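Local atomic coordinates of putative hexose oxidase (Nonomuraea sp. ATCC 39727, PDB entry 5AWV), a protein that binds covalently attached FAD and the glycopeptide antibiotic teicoplanin, and probably acts as a hexose oxidase on the antibiotic's sugar. Residues 397-402 and 427-432. Numbering follows the deposited sequence.
Sequences AVWLIG and NYITGW. With T55 (8-methylnonanoic acid), chain Z; N1L (2-amino-2-deoxy-beta-D-glucopyranuronic acid), chain B.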
# COMPACT_ATOMS: atom_id res chain seq x y z
N ALA A 397 12.15 13.93 -9.11
CA ALA A 397 12.96 12.73 -9.24
C ALA A 397 12.36 11.70 -10.21
O ALA A 397 11.11 11.71 -10.49
CB ALA A 397 13.23 12.12 -7.88
N VAL A 398 13.25 10.87 -10.77
CA VAL A 398 12.86 9.61 -11.43
C VAL A 398 13.46 8.48 -10.63
O VAL A 398 14.70 8.47 -10.41
CB VAL A 398 13.37 9.55 -12.86
CG1 VAL A 398 13.01 8.18 -13.50
CG2 VAL A 398 12.77 10.70 -13.62
N TRP A 399 12.63 7.55 -10.16
CA TRP A 399 13.10 6.36 -9.45
C TRP A 399 12.84 5.12 -10.33
O TRP A 399 11.73 4.98 -10.88
CB TRP A 399 12.35 6.15 -8.12
CG TRP A 399 12.57 7.17 -7.09
CD1 TRP A 399 13.24 8.36 -7.22
CD2 TRP A 399 12.09 7.12 -5.74
NE1 TRP A 399 13.21 9.03 -6.05
CE2 TRP A 399 12.52 8.30 -5.12
CE3 TRP A 399 11.38 6.18 -5.00
CZ2 TRP A 399 12.23 8.58 -3.77
CZ3 TRP A 399 11.10 6.43 -3.65
CH2 TRP A 399 11.50 7.64 -3.07
N LEU A 400 13.86 4.28 -10.46
CA LEU A 400 13.79 3.08 -11.27
C LEU A 400 13.94 1.95 -10.24
O LEU A 400 14.99 1.79 -9.61
CB LEU A 400 14.89 3.08 -12.28
CG LEU A 400 14.76 4.16 -13.39
CD1 LEU A 400 16.10 4.74 -13.76
CD2 LEU A 400 14.10 3.56 -14.61
N ILE A 401 12.82 1.26 -9.97
CA ILE A 401 12.71 0.35 -8.81
C ILE A 401 12.78 -1.06 -9.31
O ILE A 401 11.97 -1.42 -10.21
CB ILE A 401 11.34 0.62 -8.13
CG1 ILE A 401 11.15 2.13 -7.76
CG2 ILE A 401 11.14 -0.19 -6.88
CD1 ILE A 401 9.68 2.44 -7.42
N GLY A 402 13.73 -1.82 -8.79
CA GLY A 402 13.91 -3.25 -9.11
C GLY A 402 12.63 -4.06 -8.94
O GLY A 402 11.97 -3.91 -7.96
N ASN A 427 8.97 5.48 -11.38
CA ASN A 427 8.21 6.55 -10.86
C ASN A 427 8.79 7.91 -11.20
O ASN A 427 10.02 8.10 -11.26
CB ASN A 427 8.06 6.43 -9.33
CG ASN A 427 7.07 5.33 -8.92
OD1 ASN A 427 6.42 4.74 -9.76
ND2 ASN A 427 7.00 5.05 -7.65
N TYR A 428 7.89 8.82 -11.45
CA TYR A 428 8.15 10.23 -11.81
C TYR A 428 7.48 11.08 -10.77
O TYR A 428 6.25 11.18 -10.70
CB TYR A 428 7.65 10.49 -13.25
CG TYR A 428 8.14 9.50 -14.31
CD1 TYR A 428 7.45 8.34 -14.57
CD2 TYR A 428 9.31 9.72 -15.07
CE1 TYR A 428 7.83 7.45 -15.53
CE2 TYR A 428 9.70 8.82 -16.03
CZ TYR A 428 8.97 7.69 -16.26
OH TYR A 428 9.39 6.78 -17.19
N ILE A 429 8.30 11.72 -9.92
CA ILE A 429 7.91 12.27 -8.63
C ILE A 429 8.21 13.75 -8.51
O ILE A 429 9.24 14.19 -8.95
CB ILE A 429 8.66 11.59 -7.49
CG1 ILE A 429 8.42 10.07 -7.53
CG2 ILE A 429 8.19 12.05 -6.10
CD1 ILE A 429 9.48 9.31 -6.80
N THR A 430 7.25 14.51 -8.00
CA THR A 430 7.59 15.87 -7.53
C THR A 430 6.82 16.15 -6.27
O THR A 430 5.73 15.63 -6.04
CB THR A 430 7.30 16.92 -8.67
OG1 THR A 430 7.75 18.24 -8.27
CG2 THR A 430 5.79 17.03 -8.97
N GLY A 431 7.40 16.97 -5.40
CA GLY A 431 6.81 17.36 -4.12
C GLY A 431 7.08 18.87 -3.88
O GLY A 431 8.07 19.43 -4.39
N TRP A 432 6.17 19.53 -3.18
CA TRP A 432 6.31 20.97 -2.97
C TRP A 432 5.89 21.34 -1.56
O TRP A 432 4.98 20.72 -0.98
CB TRP A 432 5.56 21.73 -4.06
CG TRP A 432 4.14 21.41 -4.14
CD1 TRP A 432 3.11 22.06 -3.49
CD2 TRP A 432 3.53 20.34 -4.87
NE1 TRP A 432 1.93 21.44 -3.76
CE2 TRP A 432 2.16 20.39 -4.61
CE3 TRP A 432 4.02 19.33 -5.70
CZ2 TRP A 432 1.27 19.52 -5.20
CZ3 TRP A 432 3.16 18.44 -6.21
CH2 TRP A 432 1.79 18.53 -5.97
CAD T55 Z . 9.71 19.13 -1.89
CAE T55 Z . 9.40 18.75 -0.47
CAG T55 Z . 9.73 17.28 -0.21
CAH T55 Z . 8.79 16.39 -1.01
CAI T55 Z . 9.23 14.93 -0.96
CAJ T55 Z . 8.26 14.04 -1.74
CAK T55 Z . 8.44 12.61 -1.27
CAL T55 Z . 7.37 11.67 -1.84
CAF T55 Z . 10.22 19.65 0.44
C T55 Z . 7.73 10.24 -1.42
O T55 Z . 8.72 9.98 -0.69
C1 N1L B . 7.54 6.93 -1.30
C2 N1L B . 7.30 8.03 -2.47
C3 N1L B . 6.19 7.62 -3.45
C4 N1L B . 6.55 6.26 -4.00
C5 N1L B . 6.50 5.22 -2.85
C6 N1L B . 6.73 3.76 -3.34
N2 N1L B . 6.99 9.36 -1.96
O3 N1L B . 6.11 8.58 -4.61
O4 N1L B . 5.65 5.87 -5.16
O5 N1L B . 7.58 5.52 -1.88
O6B N1L B . 8.09 3.35 -3.37
O6A N1L B . 6.34 3.61 -4.64
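Ala-397 and Ile-429 face each other with both backbone groups engaged: Ala-397 N gives its hydrogen to Ile-429 O at 2.9 Å, and Ile-429 N returns the bond to Ala-397 O. Two residues along, Trp-399 and Asn-427 repeat the exchange: Asn-427 N reaches Trp-399 O at 2.8 Å, and Trp-399 N gives to Asn-427 O at 2.9 Å. Val-398 and Tyr-428 form the non-hydrogen-bonded pair in between. Their own amide and carbonyl groups turn outward, where backbone bonds join Val-398 to Ile-297 and Tyr-428 to Lys-367. Asn-427 O also takes a CA-H contact from Val-398 CA at 3.2 Å, so the Trp-399 amide and a C-H share that oxygen.

These are neighbouring antiparallel strands inside the seven-stranded sheet of this FAD-linked oxidoreductase, flanked by strands 291-298 and 363-371. The face carrying Trp-399, Asn-427 and Ile-429 looks onto the bound teicoplanin sugar and its acyl chain; helix 438-452 packs against the other, where Val-398 CG2 lies beside Tyr-428 CD2 at 3.9 Å.

On the ligand face, Ile-429 sets its CD1 methyl over the five-membered ring of Trp-399, 3.5 Å from the centroid and 9° off the normal, a CH-pi contact. Its CG1 sits beside the backbone N (chi1 -57°) and the chain runs on extended to carry CD1 there. The indole nitrogen NE1 is satisfied by Tyr-395 OH, which, with the methyl over the ring face, probably limits the ring's rotation. Asn-427 belongs to the aminoglucuronic acid pocket, whose sugar is also hydrogen-bonded to Thr-366 OG1. On the helix-covered face Tyr-428 OH and Tyr-453 OH share a hydrogen bond, and Thr-430 OG1 is hydrogen-bonded to Tyr-395 O.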